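Local coordinates for protein lipopolysaccharide core heptose(I) kinase RfaP (Pseudomonas aeruginosa, PDB 6DFL) that phosphorylates the first heptose of the lipopolysaccharide inner core with ATP and magnesium, and also acts as a protein tyrosine kinase that autophosphorylates, at residues R138-V147 with V177-S185; M154-Y165 with T198-A209. All blocks are in the same frame, centred on the assembly; numbering follows the deposited sequence.

Contact 1 (R138-V147 with V177-S185); sequences RLKRALVEAV and VSADDFRLS
Phe182 pushes its ring against the flank of the helical segment 138-147, where Ala142 and Ala146, one turn apart, are small enough to let it close on the backbone. Its chi1 of 66° puts CG between the backbone N and the carbonyl carbon and carries the far rim of the ring to the helix: Phe182 CE1 lies 3.4 Å from Ala142 CB, and Phe182 CZ is 3.3 Å from Ala142 O, which lies near the ring plane. Ala146 CB touches another part of the same edge, while Leu143 covers one face, its CD2 3.5 Å from CE2 of Phe182. The packing continues along the helix through Leu184, whose CD1 also meets Ala146 CB. Leu184 CD1 lies 3.7 Å from Val147 CG2, and these two side chains cross at about a right angle. Leu123 and Leu171 help enclose this buried end. Ala179 packs just as closely at the start of the segment, its CB 3.5 Å from Leu139 N.

Toward solvent the grip is looser and polar. Arg138 NH1 forms a salt bridge to Asp180, 2.7 Å from OD2, and makes a weak hydrogen bond to OD1 of the same carboxylate. One nitrogen serves both oxygens, and the guanidinium and carboxylate planes are 35° apart, so this is not the flat pairing of two N-H groups with two oxygens. The arrangement is that of the protein kinase C-lobe, in which a long helix backs the beta hairpin formed here by strands 169-172 and 184-186.

Contact 2 (M154-Y165 with T198-A209); sequences MHRAGVNHRDCY and TPKRWRNKDLAA
The HRD-type catalytic loop of the protein kinase fold sits here on helix 200-212, where the carboxylate of Asp206 takes the backbone N-H groups of His161 and Arg162. His161 N approaches OD2 of Asp206 on its syn lone pair, and Arg162 N reaches OD1 of Asp206 at 2.8 Å, on the syn side but 25° out of the carboxylate plane. A third donor, His155 NE2, comes to Asp206 OD2 from the anti side at 2.9 Å, with OD2 almost exactly in the imidazole plane. Three bonds thus fix the rotation of this buried carboxylate and probably favour its ionised form. Tyr231 OH, hydrogen-bonded to ND1 of His155, and Asp206 at NE2 hold the orientation of the imidazole, while Arg203 CA covers one face in a CH-pi contact.

An aspartate on the helix that follows the activation segment (helix F of protein kinases), accepting from the backbone of the HRD motif, is a hallmark of the fold; in this chain the triplet is His161, Arg162 and Asp163, the last being the active-site residue by similarity. Just upstream, a Schellman motif with Gly158 at C-prime ends helix 137-156. Thr198 OG1 donates to His155 O at 2.7 Å, on a lone pair in the carbonyl plane, and this oxygen also accepts from Gly158 N. Arg203 NE in turn bonds Thr198 O at 3.0 Å. On the outer side, the bend of Arg162 at chi3 (83°) brings its guanidinium to the Trp202 rim: CH2 of the indole stands over the centre of the guanidinium, with the two planes 68° apart. Farther along, Ala209 CB meets the edge of the Tyr165 ring, 3.7 Å from CE1.

Helix 137-156 joins the two contacts: its earlier turns pack on the hairpin in contact 1, and its C-terminal end leads into the catalytic loop in contact 2. Their centres are 21 Å apart and their nearest atoms about 6 Å, without touching. Beyond contact 1 the chain runs from strand 184-186 to Asp188, whose carbonyl oxygen accepts a bond from His161 NE2, linking the chain just after the hairpin to the loop that carries Asp163. Contact 1 reaches the bound acyl-phosphopantetheine through the Val147 side chain, about 4 Å away, whereas that of Leu207 in contact 2 stays about 6 Å off; Phe227 of the ligand pocket touches Val144 and Leu207.

Contact 1 (R138-V147 with V177-S185)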
loop_
_atom_site.group_PDB
_atom_site.type_symbol
_atom_site.label_atom_id
_atom_site.label_comp_id
_atom_site.label_asym_id
_atom_site.label_seq_id
_atom_site.Cartn_x
_atom_site.Cartn_y
_atom_site.Cartn_z
ATOM N N ARG A 138 -13.679 1.886 -9.683
ATOM C CA ARG A 138 -12.422 1.692 -10.398
ATOM C C ARG A 138 -11.284 2.457 -9.732
ATOM O O ARG A 138 -10.172 1.932 -9.599
ATOM C CB ARG A 138 -12.573 2.091 -11.866
ATOM C CG ARG A 138 -12.159 0.974 -12.823
ATOM C CD ARG A 138 -12.416 1.311 -14.294
ATOM N NE ARG A 138 -11.417 2.232 -14.825
ATOM C CZ ARG A 138 -11.639 3.522 -15.056
ATOM N NH1 ARG A 138 -10.666 4.289 -15.538
ATOM N NH2 ARG A 138 -12.838 4.042 -14.811
ATOM N N LEU A 139 -11.541 3.692 -9.289
ATOM C CA LEU A 139 -10.534 4.407 -8.511
ATOM C C LEU A 139 -10.124 3.605 -7.283
ATOM O O LEU A 139 -8.931 3.465 -6.984
ATOM C CB LEU A 139 -11.052 5.773 -8.078
ATOM C CG LEU A 139 -9.974 6.504 -7.281
ATOM C CD1 LEU A 139 -8.705 6.608 -8.119
ATOM C CD2 LEU A 139 -10.451 7.875 -6.869
ATOM N N LYS A 140 -11.103 3.062 -6.570
ATOM C CA LYS A 140 -10.814 2.282 -5.378
ATOM C C LYS A 140 -9.874 1.133 -5.704
ATOM O O LYS A 140 -8.777 1.027 -5.147
ATOM C CB LYS A 140 -12.121 1.775 -4.779
ATOM C CG LYS A 140 -11.965 0.994 -3.506
ATOM C CD LYS A 140 -13.310 0.459 -3.103
ATOM C CE LYS A 140 -13.220 -0.309 -1.819
ATOM N NZ LYS A 140 -14.482 -1.081 -1.652
ATOM N N ARG A 141 -10.270 0.281 -6.652
ATOM C CA ARG A 141 -9.472 -0.902 -6.961
ATOM C C ARG A 141 -8.088 -0.529 -7.493
ATOM O O ARG A 141 -7.089 -1.172 -7.154
ATOM C CB ARG A 141 -10.239 -1.786 -7.938
ATOM C CG ARG A 141 -11.524 -2.369 -7.336
ATOM C CD ARG A 141 -12.188 -3.338 -8.318
ATOM N NE ARG A 141 -13.160 -2.691 -9.193
ATOM C CZ ARG A 141 -14.476 -2.760 -9.020
ATOM N NH1 ARG A 141 -14.990 -3.440 -7.998
ATOM N NH2 ARG A 141 -15.279 -2.150 -9.877
ATOM N N ALA A 142 -7.994 0.540 -8.276
ATOM C CA ALA A 142 -6.681 0.982 -8.731
ATOM C C ALA A 142 -5.773 1.357 -7.562
ATOM O O ALA A 142 -4.569 1.069 -7.599
ATOM C CB ALA A 142 -6.832 2.157 -9.688
ATOM N N LEU A 143 -6.319 1.993 -6.514
ATOM C CA LEU A 143 -5.498 2.332 -5.352
ATOM C C LEU A 143 -5.113 1.087 -4.561
ATOM O O LEU A 143 -3.944 0.902 -4.213
ATOM C CB LEU A 143 -6.239 3.329 -4.465
ATOM C CG LEU A 143 -6.281 4.728 -5.057
ATOM C CD1 LEU A 143 -7.330 5.571 -4.376
ATOM C CD2 LEU A 143 -4.928 5.377 -4.923
ATOM N N VAL A 144 -6.085 0.214 -4.274
ATOM C CA VAL A 144 -5.772 -1.069 -3.653
ATOM C C VAL A 144 -4.631 -1.752 -4.400
ATOM O O VAL A 144 -3.672 -2.242 -3.792
ATOM C CB VAL A 144 -7.019 -1.970 -3.614
ATOM C CG1 VAL A 144 -6.616 -3.380 -3.243
ATOM C CG2 VAL A 144 -8.054 -1.427 -2.633
ATOM N N GLU A 145 -4.712 -1.786 -5.735
ATOM C CA GLU A 145 -3.703 -2.518 -6.492
ATOM C C GLU A 145 -2.386 -1.770 -6.506
ATOM O O GLU A 145 -1.320 -2.390 -6.429
ATOM C CB GLU A 145 -4.182 -2.785 -7.920
ATOM C CG GLU A 145 -5.420 -3.642 -7.957
ATOM C CD GLU A 145 -5.786 -4.057 -9.373
ATOM O OE1 GLU A 145 -4.922 -3.892 -10.264
ATOM O OE2 GLU A 145 -6.927 -4.536 -9.585
ATOM N N ALA A 146 -2.437 -0.443 -6.613
ATOM C CA ALA A 146 -1.199 0.322 -6.611
ATOM C C ALA A 146 -0.420 0.123 -5.312
ATOM O O ALA A 146 0.815 0.202 -5.308
ATOM C CB ALA A 146 -1.499 1.801 -6.836
ATOM N N VAL A 147 -1.104 -0.176 -4.207
ATOM C CA VAL A 147 -0.355 -0.390 -2.974
ATOM C C VAL A 147 0.179 -1.807 -2.945
ATOM O O VAL A 147 1.322 -2.048 -2.536
ATOM C CB VAL A 147 -1.217 -0.081 -1.735
ATOM C CG1 VAL A 147 -0.438 -0.350 -0.468
ATOM C CG2 VAL A 147 -1.703 1.359 -1.794
ATOM N N VAL A 177 -6.927 13.482 -9.658
ATOM C CA VAL A 177 -6.744 12.057 -9.441
ATOM C C VAL A 177 -7.896 11.306 -10.096
ATOM O O VAL A 177 -9.067 11.622 -9.853
ATOM C CB VAL A 177 -6.655 11.748 -7.938
ATOM C CG1 VAL A 177 -6.674 10.257 -7.698
ATOM C CG2 VAL A 177 -5.399 12.370 -7.354
ATOM N N SER A 178 -7.566 10.311 -10.927
ATOM C CA SER A 178 -8.549 9.411 -11.516
ATOM C C SER A 178 -8.008 7.990 -11.458
ATOM O O SER A 178 -6.846 7.765 -11.113
ATOM C CB SER A 178 -8.853 9.765 -12.967
ATOM O OG SER A 178 -8.024 8.989 -13.824
ATOM N N ALA A 179 -8.851 7.025 -11.847
ATOM C CA ALA A 179 -8.424 5.629 -11.818
ATOM C C ALA A 179 -7.328 5.350 -12.838
ATOM O O ALA A 179 -6.599 4.355 -12.717
ATOM C CB ALA A 179 -9.614 4.703 -12.062
ATOM N N ASP A 180 -7.197 6.201 -13.851
ATOM C CA ASP A 180 -6.237 5.943 -14.910
ATOM C C ASP A 180 -4.949 6.702 -14.707
ATOM O O ASP A 180 -3.940 6.372 -15.341
ATOM C CB ASP A 180 -6.838 6.297 -16.271
ATOM C CG ASP A 180 -8.039 5.451 -16.594
ATOM O OD1 ASP A 180 -7.940 4.216 -16.425
ATOM O OD2 ASP A 180 -9.089 6.012 -16.972
ATOM N N ASP A 181 -4.955 7.678 -13.812
ATOM C CA ASP A 181 -3.809 8.558 -13.646
ATOM C C ASP A 181 -3.754 9.010 -12.185
ATOM O O ASP A 181 -4.572 9.830 -11.749
ATOM C CB ASP A 181 -3.920 9.733 -14.601
ATOM C CG ASP A 181 -2.607 10.428 -14.802
ATOM O OD1 ASP A 181 -1.708 9.801 -15.415
ATOM O OD2 ASP A 181 -2.470 11.591 -14.343
ATOM N N PHE A 182 -2.797 8.451 -11.438
ATOM C CA PHE A 182 -2.479 8.838 -10.066
ATOM C C PHE A 182 -1.149 8.204 -9.688
ATOM O O PHE A 182 -0.810 7.123 -10.175
ATOM C CB PHE A 182 -3.565 8.400 -9.077
ATOM C CG PHE A 182 -3.694 6.910 -8.932
ATOM C CD1 PHE A 182 -4.568 6.194 -9.738
ATOM C CD2 PHE A 182 -2.957 6.224 -7.981
ATOM C CE1 PHE A 182 -4.704 4.814 -9.609
ATOM C CE2 PHE A 182 -3.082 4.834 -7.845
ATOM C CZ PHE A 182 -3.961 4.130 -8.665
ATOM N N ARG A 183 -0.399 8.873 -8.810
ATOM C CA ARG A 183 0.853 8.304 -8.333
ATOM C C ARG A 183 0.922 8.336 -6.812
ATOM O O ARG A 183 0.469 9.292 -6.168
ATOM C CB ARG A 183 2.066 9.021 -8.927
ATOM C CG ARG A 183 2.134 10.488 -8.652
ATOM C CD ARG A 183 3.283 11.106 -9.416
ATOM N NE ARG A 183 3.427 12.517 -9.089
ATOM C CZ ARG A 183 4.402 13.017 -8.339
ATOM N NH1 ARG A 183 5.338 12.218 -7.834
ATOM N NH2 ARG A 183 4.441 14.321 -8.094
ATOM N N LEU A 184 1.479 7.270 -6.251
ATOM C CA LEU A 184 1.685 7.112 -4.829
ATOM C C LEU A 184 3.161 7.299 -4.499
ATOM O O LEU A 184 4.027 7.186 -5.367
ATOM C CB LEU A 184 1.199 5.741 -4.357
ATOM C CG LEU A 184 -0.300 5.500 -4.537
ATOM C CD1 LEU A 184 -0.717 4.178 -3.941
ATOM C CD2 LEU A 184 -1.125 6.637 -3.935
ATOM N N SER A 185 3.430 7.658 -3.240
ATOM C CA SER A 185 4.759 7.563 -2.657
ATOM C C SER A 185 4.628 6.940 -1.278
ATOM O O SER A 185 3.705 7.274 -0.523
ATOM C CB SER A 185 5.436 8.923 -2.544
ATOM O OG SER A 185 5.519 9.547 -3.800
#

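Contact 2 (M154-Y165 with T198-A209)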
loop_
_atom_site.group_PDB
_atom_site.type_symbol
_atom_site.label_atom_id
_atom_site.label_comp_id
_atom_site.label_asym_id
_atom_site.label_seq_id
_atom_site.Cartn_x
_atom_site.Cartn_y
_atom_site.Cartn_z
HETATM N N MSE A 154 8.528 -3.359 -2.784
HETATM C CA MSE A 154 9.335 -3.089 -1.622
HETATM C C MSE A 154 9.919 -4.371 -1.034
HETATM O O MSE A 154 11.116 -4.444 -0.760
HETATM C CB MSE A 154 8.473 -2.394 -0.592
HETATM C CG MSE A 154 9.155 -1.419 0.307
HETATM SE SE MSE A 154 7.758 -0.667 1.462
HETATM C CE MSE A 154 7.499 -2.203 2.637
ATOM N N HIS A 155 9.055 -5.366 -0.821
ATOM C CA HIS A 155 9.500 -6.606 -0.203
ATOM C C HIS A 155 10.467 -7.347 -1.101
ATOM O O HIS A 155 11.507 -7.817 -0.632
ATOM C CB HIS A 155 8.318 -7.500 0.126
ATOM C CG HIS A 155 7.526 -7.026 1.292
ATOM N ND1 HIS A 155 6.293 -7.548 1.613
ATOM C CD2 HIS A 155 7.795 -6.079 2.219
ATOM C CE1 HIS A 155 5.832 -6.933 2.688
ATOM N NE2 HIS A 155 6.726 -6.043 3.075
ATOM N N ARG A 156 10.136 -7.471 -2.403
ATOM C CA ARG A 156 11.040 -8.170 -3.312
ATOM C C ARG A 156 12.344 -7.413 -3.430
ATOM O O ARG A 156 13.351 -7.986 -3.853
ATOM C CB ARG A 156 10.445 -8.364 -4.732
ATOM C CG ARG A 156 9.158 -9.199 -4.821
ATOM C CD ARG A 156 8.300 -8.854 -6.083
ATOM N NE ARG A 156 6.854 -8.870 -5.803
ATOM C CZ ARG A 156 6.005 -7.890 -6.119
ATOM N NH1 ARG A 156 6.422 -6.790 -6.739
ATOM N NH2 ARG A 156 4.718 -8.001 -5.814
ATOM N N ALA A 157 12.369 -6.134 -3.074
ATOM C CA ALA A 157 13.646 -5.460 -3.209
ATOM C C ALA A 157 14.453 -5.536 -1.925
ATOM O O ALA A 157 15.540 -4.960 -1.862
ATOM C CB ALA A 157 13.450 -4.015 -3.675
ATOM N N GLY A 158 13.982 -6.283 -0.926
ATOM C CA GLY A 158 14.715 -6.468 0.315
ATOM C C GLY A 158 14.388 -5.497 1.441
ATOM O O GLY A 158 15.092 -5.497 2.466
ATOM N N VAL A 159 13.330 -4.701 1.301
ATOM C CA VAL A 159 12.945 -3.708 2.296
ATOM C C VAL A 159 11.623 -4.125 2.913
ATOM O O VAL A 159 10.637 -4.314 2.192
ATOM C CB VAL A 159 12.816 -2.311 1.679
ATOM C CG1 VAL A 159 12.164 -1.370 2.680
ATOM C CG2 VAL A 159 14.161 -1.798 1.278
ATOM N N ASN A 160 11.591 -4.259 4.235
ATOM C CA ASN A 160 10.332 -4.336 4.957
ATOM C C ASN A 160 10.111 -3.034 5.735
ATOM O O ASN A 160 11.040 -2.469 6.328
ATOM C CB ASN A 160 10.265 -5.559 5.884
ATOM C CG ASN A 160 11.294 -5.522 6.984
ATOM O OD1 ASN A 160 12.472 -5.730 6.723
ATOM N ND2 ASN A 160 10.854 -5.269 8.238
ATOM N N HIS A 161 8.874 -2.554 5.712
ATOM C CA HIS A 161 8.607 -1.202 6.164
ATOM C C HIS A 161 8.726 -1.082 7.670
ATOM O O HIS A 161 9.488 -0.253 8.160
ATOM C CB HIS A 161 7.226 -0.758 5.724
ATOM C CG HIS A 161 7.048 0.712 5.782
ATOM N ND1 HIS A 161 6.716 1.466 4.679
ATOM C CD2 HIS A 161 7.205 1.581 6.807
ATOM C CE1 HIS A 161 6.646 2.738 5.033
ATOM N NE2 HIS A 161 6.947 2.836 6.315
ATOM N N ARG A 162 7.969 -1.905 8.397
ATOM C CA ARG A 162 7.857 -1.969 9.854
ATOM C C ARG A 162 6.799 -1.007 10.369
ATOM O O ARG A 162 6.254 -1.212 11.450
ATOM C CB ARG A 162 9.179 -1.715 10.553
ATOM C CG ARG A 162 10.086 -2.887 10.490
ATOM C CD ARG A 162 11.041 -2.872 11.623
ATOM N NE ARG A 162 10.432 -3.439 12.827
ATOM C CZ ARG A 162 11.088 -3.631 13.966
ATOM N NH1 ARG A 162 12.368 -3.294 14.045
ATOM N NH2 ARG A 162 10.474 -4.183 14.999
ATOM N N ASP A 163 6.463 0.005 9.584
ATOM C CA ASP A 163 5.301 0.848 9.809
ATOM C C ASP A 163 4.475 0.969 8.539
ATOM O O ASP A 163 4.197 2.065 8.036
ATOM C CB ASP A 163 5.772 2.199 10.317
ATOM C CG ASP A 163 6.414 2.087 11.672
ATOM O OD1 ASP A 163 5.713 1.655 12.606
ATOM O OD2 ASP A 163 7.612 2.377 11.789
ATOM N N CYS A 164 4.066 -0.186 8.007
ATOM C CA CYS A 164 3.359 -0.274 6.736
ATOM C C CYS A 164 1.870 -0.052 6.974
ATOM O O CYS A 164 1.103 -0.981 7.225
ATOM C CB CYS A 164 3.629 -1.621 6.089
ATOM S SG CYS A 164 3.356 -1.569 4.360
ATOM N N TYR A 165 1.462 1.211 6.947
ATOM C CA TYR A 165 0.069 1.575 7.132
ATOM C C TYR A 165 -0.347 2.440 5.965
ATOM O O TYR A 165 0.487 3.095 5.330
ATOM C CB TYR A 165 -0.179 2.361 8.430
ATOM C CG TYR A 165 0.686 1.946 9.570
ATOM C CD1 TYR A 165 0.674 0.641 10.036
ATOM C CD2 TYR A 165 1.506 2.877 10.225
ATOM C CE1 TYR A 165 1.478 0.254 11.116
ATOM C CE2 TYR A 165 2.307 2.507 11.315
ATOM C CZ TYR A 165 2.284 1.195 11.753
ATOM O OH TYR A 165 3.077 0.809 12.802
ATOM N N THR A 198 14.033 -9.997 2.005
ATOM C CA THR A 198 13.134 -9.760 3.124
ATOM C C THR A 198 12.604 -11.065 3.701
ATOM O O THR A 198 11.811 -11.751 3.044
ATOM C CB THR A 198 11.968 -8.892 2.667
ATOM O OG1 THR A 198 12.493 -7.810 1.881
ATOM C CG2 THR A 198 11.201 -8.370 3.865
ATOM N N PRO A 199 13.000 -11.426 4.918
ATOM C CA PRO A 199 12.500 -12.662 5.522
ATOM C C PRO A 199 10.984 -12.676 5.551
ATOM O O PRO A 199 10.334 -11.632 5.640
ATOM C CB PRO A 199 13.080 -12.627 6.940
ATOM C CG PRO A 199 14.256 -11.730 6.843
ATOM C CD PRO A 199 13.922 -10.699 5.808
ATOM N N LYS A 200 10.418 -13.883 5.502
ATOM C CA LYS A 200 8.968 -13.997 5.380
ATOM C C LYS A 200 8.255 -13.468 6.627
ATOM O O LYS A 200 7.171 -12.887 6.521
ATOM C CB LYS A 200 8.576 -15.450 5.086
ATOM C CG LYS A 200 7.152 -15.625 4.582
ATOM C CD LYS A 200 7.090 -16.642 3.444
ATOM C CE LYS A 200 5.675 -16.738 2.876
ATOM N NZ LYS A 200 5.626 -17.476 1.569
ATOM N N ARG A 201 8.842 -13.649 7.814
ATOM C CA ARG A 201 8.225 -13.101 9.021
ATOM C C ARG A 201 8.093 -11.588 8.923
ATOM O O ARG A 201 7.097 -11.003 9.369
ATOM C CB ARG A 201 9.042 -13.468 10.266
ATOM C CG ARG A 201 8.680 -12.632 11.516
ATOM C CD ARG A 201 9.570 -12.936 12.725
ATOM N NE ARG A 201 9.224 -14.219 13.329
ATOM C CZ ARG A 201 9.853 -14.757 14.371
ATOM N NH1 ARG A 201 10.868 -14.124 14.938
ATOM N NH2 ARG A 201 9.464 -15.933 14.844
ATOM N N TRP A 202 9.090 -10.937 8.337
ATOM C CA TRP A 202 9.032 -9.491 8.239
ATOM C C TRP A 202 8.057 -9.058 7.152
ATOM O O TRP A 202 7.285 -8.110 7.362
ATOM C CB TRP A 202 10.437 -8.930 8.013
ATOM C CG TRP A 202 11.264 -9.005 9.246
ATOM C CD1 TRP A 202 12.350 -9.801 9.459
ATOM C CD2 TRP A 202 11.069 -8.250 10.462
ATOM N NE1 TRP A 202 12.845 -9.591 10.734
ATOM C CE2 TRP A 202 12.081 -8.639 11.363
ATOM C CE3 TRP A 202 10.147 -7.274 10.864
ATOM C CZ2 TRP A 202 12.196 -8.082 12.656
ATOM C CZ3 TRP A 202 10.255 -6.726 12.153
ATOM C CH2 TRP A 202 11.269 -7.135 13.029
ATOM N N ARG A 203 8.071 -9.746 6.000
ATOM C CA ARG A 203 7.028 -9.563 4.990
ATOM C C ARG A 203 5.644 -9.588 5.629
ATOM O O ARG A 203 4.800 -8.719 5.369
ATOM C CB ARG A 203 7.124 -10.654 3.906
ATOM C CG ARG A 203 8.282 -10.502 2.879
ATOM C CD ARG A 203 8.345 -11.664 1.845
ATOM N NE ARG A 203 9.574 -11.628 1.041
ATOM C CZ ARG A 203 9.626 -11.362 -0.268
ATOM N NH1 ARG A 203 10.798 -11.354 -0.910
ATOM N NH2 ARG A 203 8.507 -11.136 -0.953
ATOM N N ASN A 204 5.395 -10.578 6.480
ATOM C CA ASN A 204 4.042 -10.784 6.967
ATOM C C ASN A 204 3.647 -9.707 7.971
ATOM O O ASN A 204 2.498 -9.254 7.969
ATOM C CB ASN A 204 3.911 -12.179 7.567
ATOM C CG ASN A 204 4.146 -13.284 6.541
ATOM O OD1 ASN A 204 4.029 -13.084 5.318
ATOM N ND2 ASN A 204 4.490 -14.458 7.037
ATOM N N LYS A 205 4.591 -9.266 8.816
ATOM C CA LYS A 205 4.318 -8.167 9.735
ATOM C C LYS A 205 3.820 -6.937 8.978
ATOM O O LYS A 205 2.775 -6.376 9.318
ATOM C CB LYS A 205 5.563 -7.840 10.571
ATOM C CG LYS A 205 5.893 -8.865 11.685
ATOM C CD LYS A 205 6.653 -8.210 12.853
ATOM C CE LYS A 205 6.959 -9.181 13.998
ATOM N NZ LYS A 205 8.164 -10.031 13.740
ATOM N N ASP A 206 4.535 -6.529 7.913
ATOM C CA ASP A 206 4.089 -5.407 7.084
ATOM C C ASP A 206 2.683 -5.642 6.550
ATOM O O ASP A 206 1.840 -4.733 6.565
ATOM C CB ASP A 206 5.023 -5.207 5.896
ATOM C CG ASP A 206 6.278 -4.434 6.221
ATOM O OD1 ASP A 206 6.579 -4.140 7.406
ATOM O OD2 ASP A 206 6.993 -4.134 5.235
ATOM N N LEU A 207 2.443 -6.839 5.989
ATOM C CA LEU A 207 1.137 -7.162 5.429
ATOM C C LEU A 207 0.058 -7.128 6.492
ATOM O O LEU A 207 -1.057 -6.667 6.241
ATOM C CB LEU A 207 1.152 -8.547 4.784
ATOM C CG LEU A 207 1.926 -8.827 3.498
ATOM C CD1 LEU A 207 1.783 -10.302 3.184
ATOM C CD2 LEU A 207 1.412 -7.953 2.378
ATOM N N ALA A 208 0.354 -7.666 7.669
ATOM C CA ALA A 208 -0.567 -7.558 8.792
ATOM C C ALA A 208 -0.877 -6.101 9.094
ATOM O O ALA A 208 -2.041 -5.690 9.141
ATOM C CB ALA A 208 0.033 -8.252 10.012
ATOM N N ALA A 209 0.163 -5.293 9.280
ATOM C CA ALA A 209 -0.054 -3.900 9.655
ATOM C C ALA A 209 -0.805 -3.155 8.558
ATOM O O ALA A 209 -1.736 -2.392 8.844
ATOM C CB ALA A 209 1.283 -3.233 9.962
#